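Local coordinates for protein lytic Polysaccharide Monooxygenase (PDB 6Z5Y) that probably cleaves plant pectin oxidatively at a copper centre, as a secreted lytic polysaccharide monooxygenase helping an oomycete pathogen to infect plants, at residues D55-M60 / R146-A151; P7-K12 / N166-T171; V21-Q26 / N63-E68; G86-S91 / K131-S136; I102-K107 / G141-R146. One frame throughout, in Å; residues are numbered along the deposited sequence.

Overall arrangement
All five contacts belong to one copper-binding domain, and four (1, 2, 3 and 5) reach the same antiparallel sheet of five strands. Contacts 1 and 5 both use strand 143-155 and share R146, with centres about 14 Å apart; contact 2 sits on the neighbouring strand 158-170, about 11 Å from contact 5. Contact 3 lies at the edge strand 21-23, and contact 4, about 27 Å from it between centres, ties in the small sheet of strand 88-90. Along the chain contact 2 spans the other four, and contacts 1 and 3 alternate, as do 4 and 5. A helix, loops and paired strands meet on and beside the sheet whose strand 158-170 carries the copper ligand Y164.

Contact 1: residues D55-M60 / R146-A151; sequences DVRSLM and RFYWLA
R57 lies along one face of the Y148 ring. Its CA is 3.8 Å from the ring centroid and 6° off the normal, a CH-pi contact, and R57 CG follows at 3.5 Å from Y148 CZ. With R57 CG anti to the backbone N (chi1 -180°) and the chain extended to NE, the guanidinium is carried past the phenol. R57 NE is 3.4 Å from Y148 OH, but the angle is too poor for a hydrogen bond; D61 instead salt-bridges NE and hydrogen-bonds OH. Helix 56-60 lies across strand 143-155, in a sheet consistent with the immunoglobulin-like beta-sandwich core of lytic polysaccharide monooxygenases; the axes of segments 56-60 and 146-151 pass 8.4 Å apart at 81°. R57 NH2 comes within 3.7 Å of R146 NH1, and R146 CD sits over a guanidinium face; D61 and the D105 carbonyl, which accepts from R57 NH1, probably offset the like charges. M60 makes a Met-aromatic contact, SD lying in the ring plane at the edge, 3.9 Å from Y148 CD2. M60 CE reaches L150 CD1 (3.9 Å), while V56 CG1 packs on Y148 CB at 3.7 Å. W149, its CB directed away from the helix, stacks on the copper ligand Y164.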
# COMPACT_ATOMS: atom_id res chain seq x y z
N ASP A 55 2.69 3.68 11.27
CA ASP A 55 2.54 2.84 10.06
C ASP A 55 1.80 3.67 9.02
O ASP A 55 1.34 4.81 9.29
CB ASP A 55 1.88 1.53 10.41
CG ASP A 55 0.60 1.68 11.22
OD1 ASP A 55 -0.19 2.57 10.90
OD2 ASP A 55 0.35 0.88 12.15
N VAL A 56 1.73 3.15 7.81
CA VAL A 56 1.15 3.95 6.71
C VAL A 56 -0.36 4.11 6.92
O VAL A 56 -0.89 5.18 6.61
CB VAL A 56 1.52 3.37 5.34
CG1 VAL A 56 0.98 4.24 4.23
CG2 VAL A 56 3.03 3.24 5.19
N ARG A 57 -1.03 3.08 7.41
CA ARG A 57 -2.47 3.20 7.63
C ARG A 57 -2.76 4.34 8.59
O ARG A 57 -3.71 5.12 8.36
CB ARG A 57 -3.04 1.88 8.17
CG ARG A 57 -4.53 1.98 8.40
CD ARG A 57 -5.12 0.62 8.73
NE ARG A 57 -6.58 0.74 8.76
CZ ARG A 57 -7.40 -0.31 8.91
NH1 ARG A 57 -6.89 -1.50 9.14
NH2 ARG A 57 -8.70 -0.17 8.77
N SER A 58 -1.99 4.46 9.66
CA SER A 58 -2.16 5.50 10.69
C SER A 58 -1.89 6.88 10.09
O SER A 58 -2.45 7.87 10.51
CB SER A 58 -1.26 5.25 11.88
OG SER A 58 -1.63 4.04 12.54
N LEU A 59 -0.92 6.94 9.18
CA LEU A 59 -0.58 8.20 8.50
C LEU A 59 -1.73 8.68 7.61
O LEU A 59 -2.03 9.88 7.57
CB LEU A 59 0.70 8.01 7.69
CG LEU A 59 1.17 9.18 6.82
CD1 LEU A 59 1.57 10.35 7.70
CD2 LEU A 59 2.31 8.71 5.95
N MET A 60 -2.31 7.74 6.89
CA MET A 60 -3.30 8.11 5.84
C MET A 60 -4.74 8.19 6.37
O MET A 60 -5.47 9.09 5.94
CB MET A 60 -3.23 7.13 4.67
CG MET A 60 -1.91 7.16 3.95
SD MET A 60 -2.04 6.28 2.40
CE MET A 60 -0.36 6.46 1.79
N ARG A 146 -6.96 -4.26 3.24
CA ARG A 146 -6.56 -2.90 2.91
C ARG A 146 -5.08 -2.86 2.65
O ARG A 146 -4.28 -3.36 3.45
CB ARG A 146 -6.96 -1.91 3.99
CG ARG A 146 -8.47 -1.72 4.07
CD ARG A 146 -8.87 -0.70 5.12
NE ARG A 146 -10.31 -0.45 5.17
CZ ARG A 146 -11.20 -1.17 5.84
NH1 ARG A 146 -10.82 -2.21 6.58
NH2 ARG A 146 -12.48 -0.85 5.80
N PHE A 147 -4.72 -2.27 1.52
CA PHE A 147 -3.32 -2.04 1.11
C PHE A 147 -3.05 -0.56 1.19
O PHE A 147 -3.88 0.25 0.71
CB PHE A 147 -3.14 -2.55 -0.31
CG PHE A 147 -1.79 -2.27 -0.93
CD1 PHE A 147 -0.67 -2.89 -0.42
CD2 PHE A 147 -1.64 -1.35 -1.95
CE1 PHE A 147 0.57 -2.66 -1.02
CE2 PHE A 147 -0.41 -1.11 -2.53
CZ PHE A 147 0.69 -1.77 -2.06
N TYR A 148 -1.90 -0.22 1.72
CA TYR A 148 -1.41 1.17 1.78
C TYR A 148 0.03 1.16 1.30
O TYR A 148 0.83 0.35 1.79
CB TYR A 148 -1.46 1.70 3.20
CG TYR A 148 -2.82 1.75 3.83
CD1 TYR A 148 -3.39 0.65 4.45
CD2 TYR A 148 -3.55 2.94 3.84
CE1 TYR A 148 -4.66 0.74 5.03
CE2 TYR A 148 -4.80 3.05 4.41
CZ TYR A 148 -5.36 1.94 5.00
OH TYR A 148 -6.60 2.00 5.61
N TRP A 149 0.35 2.12 0.47
CA TRP A 149 1.72 2.27 -0.04
C TRP A 149 2.00 3.77 -0.14
O TRP A 149 1.25 4.50 -0.80
CB TRP A 149 1.87 1.59 -1.39
CG TRP A 149 3.20 1.69 -2.08
CD1 TRP A 149 4.43 1.82 -1.52
CD2 TRP A 149 3.39 1.60 -3.50
NE1 TRP A 149 5.38 1.85 -2.50
CE2 TRP A 149 4.78 1.68 -3.73
CE3 TRP A 149 2.53 1.43 -4.58
CZ2 TRP A 149 5.32 1.61 -5.02
CZ3 TRP A 149 3.06 1.38 -5.85
CH2 TRP A 149 4.43 1.47 -6.07
N LEU A 150 3.04 4.21 0.55
CA LEU A 150 3.54 5.58 0.42
C LEU A 150 4.77 5.54 -0.44
O LEU A 150 5.86 5.16 0.02
CB LEU A 150 3.85 6.13 1.80
CG LEU A 150 4.21 7.61 1.80
CD1 LEU A 150 2.99 8.45 1.54
CD2 LEU A 150 4.93 8.02 3.05
N ALA A 151 4.57 5.85 -1.73
CA ALA A 151 5.68 5.85 -2.68
C ALA A 151 6.39 7.19 -2.60
O ALA A 151 5.77 8.26 -2.47
CB ALA A 151 5.16 5.60 -4.06

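Contact 2: residues P7-K12 / N166-T171; sequences PAPSWK and NCIPLT
P7, P9, I168 and L170 bring the apolar side chains of the contact together. L170 CD2 meets the P7 ring obliquely, 3.6 Å from both CB and CG, and P9 CB rests 4.0 Å from I168 CG1. A second kind of approach sets I168 methyls against loop carbonyls: P7 O is 3.4 Å from I168 CD1, and A8 O is at the same separation from I168 CG2. The isoleucine torsion explains this division, because CG1 stands anti to the carbonyl carbon (chi1 -55°) and CG2 anti to the backbone N, so the CG1 branch runs to P7 O and P9 CB while CG2 is turned to A8 O. The third kind is water-mediated: a water accepts from S10 N at 2.8 Å and lies 2.7 Å from C167 O, to which it can donate. Direct hydrogen bonds between the segments are absent; A8 O is engaged by S80 OG, and C167 is tied to C70 by a disulfide. The chemistry implies that between these two segments the link is apolar, with one water between S10 N and C167 O, while the strand's polar groups have partners both in strand 143-155 (F147, L145) and in loops (T73, S80).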
# COMPACT_ATOMS: atom_id res chain seq x y z
N PRO A 7 -5.72 -11.01 -4.14
CA PRO A 7 -7.14 -11.14 -4.51
C PRO A 7 -7.64 -9.94 -5.31
O PRO A 7 -7.09 -8.84 -5.21
CB PRO A 7 -7.82 -11.25 -3.14
CG PRO A 7 -6.91 -10.53 -2.22
CD PRO A 7 -5.52 -10.84 -2.70
N ALA A 8 -8.67 -10.17 -6.11
CA ALA A 8 -9.06 -9.18 -7.11
C ALA A 8 -9.88 -8.07 -6.48
O ALA A 8 -10.92 -8.30 -5.87
CB ALA A 8 -9.86 -9.84 -8.18
N PRO A 9 -9.50 -6.81 -6.75
CA PRO A 9 -10.29 -5.66 -6.37
C PRO A 9 -11.49 -5.47 -7.30
O PRO A 9 -11.50 -5.95 -8.41
CB PRO A 9 -9.32 -4.51 -6.61
CG PRO A 9 -8.47 -4.98 -7.79
CD PRO A 9 -8.32 -6.45 -7.56
N SER A 10 -12.43 -4.71 -6.77
CA SER A 10 -13.52 -4.10 -7.54
C SER A 10 -13.25 -2.62 -7.63
O SER A 10 -12.52 -2.07 -6.80
CB SER A 10 -14.87 -4.38 -6.88
OG SER A 10 -15.11 -5.79 -6.76
N TRP A 11 -13.90 -1.95 -8.56
CA TRP A 11 -13.60 -0.54 -8.86
C TRP A 11 -14.85 0.30 -8.71
O TRP A 11 -15.94 -0.12 -9.14
CB TRP A 11 -12.99 -0.41 -10.25
CG TRP A 11 -11.76 -1.25 -10.36
CD1 TRP A 11 -11.65 -2.53 -10.84
CD2 TRP A 11 -10.45 -0.92 -9.88
NE1 TRP A 11 -10.36 -2.99 -10.69
CE2 TRP A 11 -9.60 -2.02 -10.13
CE3 TRP A 11 -9.91 0.23 -9.30
CZ2 TRP A 11 -8.25 -1.98 -9.85
CZ3 TRP A 11 -8.56 0.24 -9.03
CH2 TRP A 11 -7.74 -0.85 -9.27
N LYS A 12 -14.69 1.51 -8.19
CA LYS A 12 -15.85 2.43 -7.98
C LYS A 12 -16.19 3.19 -9.26
O LYS A 12 -17.39 3.14 -9.67
CB LYS A 12 -15.52 3.48 -6.91
CG LYS A 12 -15.49 2.99 -5.48
CD LYS A 12 -15.28 4.15 -4.53
CE LYS A 12 -14.57 3.83 -3.24
NZ LYS A 12 -13.54 4.84 -2.92
N ASN A 166 -5.77 0.47 -1.60
CA ASN A 166 -6.81 -0.44 -2.11
C ASN A 166 -7.60 -0.96 -0.91
O ASN A 166 -7.05 -1.18 0.17
CB ASN A 166 -6.21 -1.66 -2.82
CG ASN A 166 -5.24 -1.37 -3.94
OD1 ASN A 166 -4.39 -2.23 -4.20
ND2 ASN A 166 -5.38 -0.27 -4.66
N CYS A 167 -8.86 -1.24 -1.15
CA CYS A 167 -9.75 -1.97 -0.24
C CYS A 167 -10.31 -3.12 -1.08
O CYS A 167 -10.88 -2.84 -2.12
CB CYS A 167 -10.90 -1.11 0.27
SG CYS A 167 -10.31 0.25 1.29
N ILE A 168 -10.15 -4.34 -0.58
CA ILE A 168 -10.57 -5.55 -1.32
C ILE A 168 -11.33 -6.45 -0.38
O ILE A 168 -10.75 -7.04 0.53
CB ILE A 168 -9.36 -6.28 -1.93
CG1 ILE A 168 -8.53 -5.34 -2.81
CG2 ILE A 168 -9.87 -7.47 -2.71
CD1 ILE A 168 -7.29 -5.95 -3.42
N PRO A 169 -12.66 -6.55 -0.54
CA PRO A 169 -13.42 -7.41 0.33
C PRO A 169 -13.10 -8.86 -0.00
O PRO A 169 -13.05 -9.22 -1.19
CB PRO A 169 -14.88 -7.07 -0.00
CG PRO A 169 -14.83 -6.55 -1.45
CD PRO A 169 -13.50 -5.84 -1.55
N LEU A 170 -12.98 -9.68 1.04
CA LEU A 170 -12.67 -11.11 0.89
C LEU A 170 -13.79 -11.93 1.51
O LEU A 170 -14.38 -11.55 2.50
CB LEU A 170 -11.35 -11.47 1.56
CG LEU A 170 -10.14 -10.63 1.13
CD1 LEU A 170 -8.87 -11.15 1.77
CD2 LEU A 170 -9.97 -10.61 -0.37
N THR A 171 -13.98 -13.10 0.94
CA THR A 171 -14.95 -14.07 1.44
C THR A 171 -14.44 -14.73 2.71
O THR A 171 -13.26 -14.83 2.97
CB THR A 171 -15.21 -15.13 0.37
OG1 THR A 171 -13.99 -15.80 0.07
CG2 THR A 171 -15.75 -14.56 -0.92
O HOH W 1 -12.47 -3.85 -4.09

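Contact 3: residues V21-Q26 / N63-E68; sequences VEIEPQ and NPVFGE
I23 and F66 meet at about a right angle. The methyl I23 CD1 stands over one face of the F66 ring, 4.2 Å from the centroid and 25° off the normal, a CH-pi contact. It gets there because I23 CG1 lies between the backbone N and the carbonyl carbon (chi1 61°), which raises the chain toward the ring. F66 itself starts with CB directed away from strand 21-23, and its ring then swings back to within 3.9 Å of I23 CD1 at CE1. The same ring packs on L59 and M60 of helix 56-60 and on L150, so the 3-10 segment 64-66 packs between that helix and the edge strand 21-23 of the five-stranded sheet. V21 comes mainly against the backbone of this turn, with CG2 also near the F66 ring: CG2 is 3.4 Å from V65 O, and CG1 is 3.9 Å from G67 N, where the absence of a side chain lets the valine come close. Q26 and V65 come from opposite directions, V65 CG2 touching Q26 OE1 at 3.6 Å. The bent glutamine chain is fixed by Q26 NE2, which donates to E24 O at 2.9 Å with a 156° angle and the acceptor near the amide plane.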
# COMPACT_ATOMS: atom_id res chain seq x y z
N VAL A 21 -3.45 10.45 -4.41
CA VAL A 21 -2.89 11.82 -4.39
C VAL A 21 -1.40 11.75 -4.65
O VAL A 21 -0.75 10.70 -4.40
CB VAL A 21 -3.15 12.55 -3.06
CG1 VAL A 21 -4.63 12.71 -2.75
CG2 VAL A 21 -2.47 11.88 -1.89
N GLU A 22 -0.86 12.88 -5.09
CA GLU A 22 0.58 13.12 -5.21
C GLU A 22 0.83 14.47 -4.53
O GLU A 22 0.27 15.47 -4.98
CB GLU A 22 0.98 13.11 -6.67
CG GLU A 22 2.45 13.41 -6.85
CD GLU A 22 2.79 13.33 -8.32
OE1 GLU A 22 3.29 12.29 -8.74
OE2 GLU A 22 2.54 14.31 -9.03
N ILE A 23 1.60 14.47 -3.46
CA ILE A 23 1.69 15.63 -2.56
C ILE A 23 3.13 15.88 -2.20
O ILE A 23 4.00 15.03 -2.38
CB ILE A 23 0.83 15.42 -1.30
CG1 ILE A 23 1.26 14.21 -0.46
CG2 ILE A 23 -0.63 15.37 -1.71
CD1 ILE A 23 0.44 13.98 0.80
N GLU A 24 3.41 17.04 -1.64
CA GLU A 24 4.74 17.32 -1.04
C GLU A 24 4.97 16.42 0.13
O GLU A 24 4.03 16.03 0.82
CB GLU A 24 4.78 18.67 -0.34
CG GLU A 24 4.58 19.74 -1.35
CD GLU A 24 4.62 21.15 -0.81
OE1 GLU A 24 4.39 22.06 -1.60
OE2 GLU A 24 4.89 21.33 0.39
N PRO A 25 6.23 16.11 0.47
CA PRO A 25 6.49 15.40 1.72
C PRO A 25 5.83 16.14 2.88
O PRO A 25 5.94 17.38 2.96
CB PRO A 25 8.00 15.40 1.80
CG PRO A 25 8.42 15.50 0.36
CD PRO A 25 7.45 16.47 -0.26
N GLN A 26 5.19 15.37 3.76
CA GLN A 26 4.45 15.96 4.89
C GLN A 26 5.35 16.30 6.05
O GLN A 26 4.85 16.93 7.00
CB GLN A 26 3.39 14.98 5.37
CG GLN A 26 2.39 14.72 4.26
CD GLN A 26 1.66 16.00 3.91
OE1 GLN A 26 0.92 16.53 4.77
NE2 GLN A 26 1.94 16.60 2.79
N ASN A 63 -6.87 11.41 7.27
CA ASN A 63 -6.02 12.58 7.01
C ASN A 63 -6.38 13.10 5.64
O ASN A 63 -6.13 12.45 4.64
CB ASN A 63 -4.57 12.19 7.04
CG ASN A 63 -3.64 13.33 6.81
OD1 ASN A 63 -4.07 14.40 6.35
ND2 ASN A 63 -2.38 13.01 7.07
N PRO A 64 -7.05 14.26 5.55
CA PRO A 64 -7.63 14.62 4.24
C PRO A 64 -6.62 14.81 3.12
O PRO A 64 -7.03 14.61 1.99
CB PRO A 64 -8.44 15.86 4.50
CG PRO A 64 -7.87 16.39 5.77
CD PRO A 64 -7.34 15.23 6.61
N VAL A 65 -5.38 15.14 3.40
CA VAL A 65 -4.45 15.35 2.27
C VAL A 65 -4.14 14.04 1.57
O VAL A 65 -3.60 14.09 0.46
CB VAL A 65 -3.16 16.10 2.61
CG1 VAL A 65 -3.46 17.49 3.11
CG2 VAL A 65 -2.24 15.31 3.50
N PHE A 66 -4.47 12.90 2.17
CA PHE A 66 -4.26 11.61 1.50
C PHE A 66 -5.45 11.20 0.66
O PHE A 66 -5.35 10.16 -0.01
CB PHE A 66 -3.83 10.54 2.51
CG PHE A 66 -2.43 10.75 2.95
CD1 PHE A 66 -1.42 10.36 2.11
CD2 PHE A 66 -2.10 11.39 4.12
CE1 PHE A 66 -0.10 10.51 2.46
CE2 PHE A 66 -0.77 11.58 4.47
CZ PHE A 66 0.23 11.13 3.63
N GLY A 67 -6.52 11.97 0.63
CA GLY A 67 -7.60 11.73 -0.32
C GLY A 67 -8.51 10.60 0.10
O GLY A 67 -8.47 10.08 1.21
N GLU A 68 -9.36 10.21 -0.84
CA GLU A 68 -10.51 9.31 -0.64
C GLU A 68 -10.05 8.00 0.02
O GLU A 68 -9.10 7.34 -0.48
CB GLU A 68 -11.11 8.97 -2.01
CG GLU A 68 -12.18 9.91 -2.54
CD GLU A 68 -12.86 9.21 -3.70
OE1 GLU A 68 -13.47 8.14 -3.47
OE2 GLU A 68 -12.73 9.70 -4.84

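Contact 4: residues G86-S91 / K131-S136; sequences GTATFS and KPVDYS
G86 and V133 join two loop ends of the small antiparallel sheet formed by strands 4-6, 88-90 and 129-130: the approach to strand 88-90 meets the loop that leaves strand 129-130. V133 N donates to G86 O at 2.8 Å with an angle of 156° at the hydrogen, and it comes from above the carbonyl plane, 53° out of it. The same oxygen is approached by P132 CA at 3.5 Å. In return G86 CA makes a short CA-H...O contact with V133 O at 3.2 Å, so the two backbones are linked in both directions. The next carbonyl is satisfied by a side chain. Y135 OH donates to T87 O at 2.7 Å, again from above the carbonyl plane, while T87 O itself lies at the edge of the phenol ring, near its plane. T87 OG1 is hydrogen-bonded to D85, outside the contact. Within 131-136 an Asx turn ties the chain back on itself: D134 OD1 accepts from S136 N (3.0 Å) and also from S136 OG, both from the same face of the carboxylate. V133 CG1 lies over one face of the Y135 ring, 3.4 Å above its plane near the rim. With V133 CG1 anti to the backbone N (chi1 -179°), the second methyl, CG2, is left 4.0 Å from A88 N.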
# COMPACT_ATOMS: atom_id res chain seq x y z
N GLY A 86 -0.78 -18.07 0.63
CA GLY A 86 -0.15 -17.15 1.57
C GLY A 86 0.52 -15.95 0.92
O GLY A 86 1.49 -15.43 1.45
N THR A 87 -0.03 -15.51 -0.20
CA THR A 87 0.49 -14.37 -0.93
C THR A 87 -0.63 -13.39 -1.25
O THR A 87 -1.82 -13.73 -1.22
CB THR A 87 1.15 -14.76 -2.25
OG1 THR A 87 0.19 -15.19 -3.22
CG2 THR A 87 2.26 -15.77 -2.07
N ALA A 88 -0.22 -12.19 -1.63
CA ALA A 88 -1.03 -11.26 -2.45
C ALA A 88 -0.16 -10.88 -3.63
O ALA A 88 1.05 -10.76 -3.48
CB ALA A 88 -1.48 -10.05 -1.65
N THR A 89 -0.75 -10.67 -4.78
CA THR A 89 0.03 -10.38 -5.98
C THR A 89 -0.30 -8.99 -6.48
O THR A 89 -1.47 -8.65 -6.65
CB THR A 89 -0.26 -11.41 -7.06
OG1 THR A 89 -0.07 -12.71 -6.52
CG2 THR A 89 0.64 -11.26 -8.25
N PHE A 90 0.74 -8.21 -6.75
CA PHE A 90 0.57 -6.88 -7.31
C PHE A 90 0.26 -6.97 -8.80
O PHE A 90 0.52 -7.99 -9.47
CB PHE A 90 1.83 -6.04 -7.06
CG PHE A 90 1.60 -4.57 -6.83
CD1 PHE A 90 0.62 -4.11 -5.97
CD2 PHE A 90 2.43 -3.65 -7.44
CE1 PHE A 90 0.48 -2.76 -5.69
CE2 PHE A 90 2.31 -2.31 -7.13
CZ PHE A 90 1.33 -1.85 -6.28
N SER A 91 -0.20 -5.87 -9.35
CA SER A 91 -0.62 -5.84 -10.77
C SER A 91 0.58 -5.74 -11.70
O SER A 91 0.41 -6.00 -12.89
CB SER A 91 -1.57 -4.67 -11.02
OG SER A 91 -0.90 -3.43 -10.85
N LYS A 131 4.47 -11.52 0.44
CA LYS A 131 4.42 -12.72 1.27
C LYS A 131 5.27 -12.49 2.50
O LYS A 131 6.19 -11.68 2.50
CB LYS A 131 5.04 -13.80 0.44
CG LYS A 131 6.58 -13.81 0.39
CD LYS A 131 7.31 -12.67 -0.35
CE LYS A 131 8.79 -12.99 -0.52
NZ LYS A 131 9.61 -11.82 -0.94
N PRO A 132 4.95 -13.20 3.59
CA PRO A 132 3.78 -14.07 3.77
C PRO A 132 2.53 -13.27 4.13
O PRO A 132 2.63 -12.23 4.79
CB PRO A 132 4.17 -14.96 4.96
CG PRO A 132 5.06 -14.01 5.80
CD PRO A 132 5.80 -13.17 4.79
N VAL A 133 1.38 -13.75 3.67
CA VAL A 133 0.07 -13.17 4.04
C VAL A 133 -0.80 -14.29 4.58
O VAL A 133 -1.18 -15.19 3.82
CB VAL A 133 -0.60 -12.46 2.85
CG1 VAL A 133 -1.94 -11.84 3.28
CG2 VAL A 133 0.32 -11.41 2.22
N ASP A 134 -1.10 -14.23 5.86
CA ASP A 134 -1.96 -15.21 6.52
C ASP A 134 -3.39 -14.68 6.48
O ASP A 134 -3.69 -13.69 7.16
CB ASP A 134 -1.46 -15.41 7.93
CG ASP A 134 -2.28 -16.39 8.74
OD1 ASP A 134 -3.24 -16.97 8.23
OD2 ASP A 134 -1.96 -16.58 9.93
N TYR A 135 -4.26 -15.30 5.70
CA TYR A 135 -5.66 -14.90 5.57
C TYR A 135 -6.57 -15.60 6.56
O TYR A 135 -7.81 -15.44 6.48
CB TYR A 135 -6.15 -15.20 4.16
CG TYR A 135 -5.47 -14.40 3.08
CD1 TYR A 135 -5.88 -13.12 2.77
CD2 TYR A 135 -4.43 -14.95 2.33
CE1 TYR A 135 -5.28 -12.40 1.76
CE2 TYR A 135 -3.81 -14.23 1.33
CZ TYR A 135 -4.25 -12.95 1.02
OH TYR A 135 -3.70 -12.24 0.00
N SER A 136 -6.04 -16.36 7.51
CA SER A 136 -6.91 -17.20 8.35
C SER A 136 -7.94 -16.42 9.15
O SER A 136 -9.04 -16.96 9.39
CB SER A 136 -6.11 -18.07 9.28
OG SER A 136 -5.28 -17.31 10.15

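Contact 5: residues I102-K107 / G141-R146; sequences IWLDDK and GGCMLR
Strands 102-104 and 143-146 run antiparallel, 171° between their directions, with W103 and R146 as a hydrogen-bonded pair and L104 and L145 as a non-hydrogen-bonded one. They are interior strands of the five-stranded sheet, and a type II' turn from L104 to K107 leads on to strand 107-112. W103 N gives to R146 O at 2.8 Å and R146 N returns the bond to W103 O; D105 N then continues the pairing to M144 O. On the face of L104 and L145, L104 CD2 packs on L145 CB at 3.8 Å and I102 CG2 on L145 CG at the same distance. D105 folds back over the strand end: its OD1 accepts from M144 N at 2.9 Å, met from above the carboxylate plane. R146 lies 4.5 Å from that oxygen at NH1, beyond a salt bridge, and is linked to it by a water that NH1 donates to. M144 CG roofs the guanidinium, 3.4 Å above its plane and over its centre.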
# COMPACT_ATOMS: atom_id res chain seq x y z
N ILE A 102 -0.20 -4.40 4.36
CA ILE A 102 -1.51 -5.06 4.11
C ILE A 102 -2.14 -5.35 5.46
O ILE A 102 -1.48 -5.93 6.36
CB ILE A 102 -1.34 -6.35 3.30
CG1 ILE A 102 -0.70 -6.08 1.95
CG2 ILE A 102 -2.69 -7.04 3.12
CD1 ILE A 102 -0.29 -7.32 1.17
N TRP A 103 -3.41 -4.99 5.57
CA TRP A 103 -4.25 -5.26 6.74
C TRP A 103 -5.42 -6.13 6.34
O TRP A 103 -5.94 -6.00 5.22
CB TRP A 103 -4.79 -3.95 7.29
CG TRP A 103 -3.77 -3.01 7.84
CD1 TRP A 103 -2.86 -2.27 7.14
CD2 TRP A 103 -3.60 -2.67 9.20
NE1 TRP A 103 -2.12 -1.50 7.99
CE2 TRP A 103 -2.56 -1.72 9.27
CE3 TRP A 103 -4.25 -3.04 10.39
CZ2 TRP A 103 -2.17 -1.11 10.46
CZ3 TRP A 103 -3.86 -2.44 11.57
CH2 TRP A 103 -2.83 -1.50 11.59
N LEU A 104 -5.86 -6.98 7.24
CA LEU A 104 -7.13 -7.72 7.12
C LEU A 104 -7.99 -7.25 8.28
O LEU A 104 -7.65 -7.51 9.46
CB LEU A 104 -6.90 -9.24 7.16
CG LEU A 104 -5.97 -9.77 6.09
CD1 LEU A 104 -5.78 -11.25 6.25
CD2 LEU A 104 -6.46 -9.45 4.69
N ASP A 105 -8.99 -6.46 8.00
CA ASP A 105 -9.67 -5.66 9.04
C ASP A 105 -8.58 -4.97 9.86
O ASP A 105 -7.72 -4.27 9.27
CB ASP A 105 -10.72 -6.48 9.78
CG ASP A 105 -11.80 -7.01 8.85
OD1 ASP A 105 -12.17 -6.26 7.94
OD2 ASP A 105 -12.28 -8.14 9.10
N ASP A 106 -8.63 -5.09 11.17
CA ASP A 106 -7.72 -4.39 12.10
C ASP A 106 -6.45 -5.20 12.44
O ASP A 106 -5.77 -4.81 13.36
CB ASP A 106 -8.47 -3.95 13.34
CG ASP A 106 -9.27 -5.04 14.02
OD1 ASP A 106 -9.09 -6.22 13.63
OD2 ASP A 106 -10.07 -4.72 14.93
N LYS A 107 -6.14 -6.20 11.64
CA LYS A 107 -4.90 -6.98 11.82
C LYS A 107 -3.93 -6.62 10.72
O LYS A 107 -4.21 -6.85 9.53
CB LYS A 107 -5.23 -8.46 11.77
CG LYS A 107 -4.05 -9.38 12.03
CD LYS A 107 -4.44 -10.83 11.92
CE LYS A 107 -3.33 -11.83 12.11
NZ LYS A 107 -3.84 -13.22 11.99
N GLY A 141 -16.42 -14.37 9.00
CA GLY A 141 -17.20 -13.24 8.49
C GLY A 141 -16.59 -12.62 7.26
O GLY A 141 -17.10 -11.59 6.84
N GLY A 142 -15.50 -13.18 6.73
CA GLY A 142 -14.77 -12.48 5.67
C GLY A 142 -13.94 -11.40 6.29
O GLY A 142 -13.76 -11.34 7.51
N CYS A 143 -13.46 -10.52 5.46
CA CYS A 143 -12.61 -9.42 5.97
C CYS A 143 -12.49 -8.40 4.86
O CYS A 143 -12.64 -8.73 3.70
CB CYS A 143 -11.22 -9.86 6.42
SG CYS A 143 -10.34 -10.69 5.10
N MET A 144 -12.15 -7.20 5.23
CA MET A 144 -11.68 -6.22 4.25
C MET A 144 -10.16 -6.21 4.24
O MET A 144 -9.52 -5.87 5.25
CB MET A 144 -12.18 -4.82 4.62
CG MET A 144 -11.87 -3.77 3.56
SD MET A 144 -12.63 -4.09 1.97
CE MET A 144 -14.33 -4.15 2.46
N LEU A 145 -9.59 -6.54 3.08
CA LEU A 145 -8.14 -6.34 2.89
C LEU A 145 -7.92 -4.87 2.56
O LEU A 145 -8.63 -4.30 1.74
CB LEU A 145 -7.64 -7.24 1.77
CG LEU A 145 -6.13 -7.11 1.49
CD1 LEU A 145 -5.58 -8.40 0.90
CD2 LEU A 145 -5.82 -5.96 0.52
N ARG A 146 -6.96 -4.26 3.24
CA ARG A 146 -6.56 -2.90 2.91
C ARG A 146 -5.08 -2.86 2.65
O ARG A 146 -4.28 -3.36 3.45
CB ARG A 146 -6.96 -1.91 3.99
CG ARG A 146 -8.47 -1.72 4.07
CD ARG A 146 -8.87 -0.70 5.12
NE ARG A 146 -10.31 -0.45 5.17
CZ ARG A 146 -11.20 -1.17 5.84
NH1 ARG A 146 -10.82 -2.21 6.58
NH2 ARG A 146 -12.48 -0.85 5.80
O HOH W 2 -8.29 -3.61 6.64
O HOH W 3 -12.48 -3.65 8.50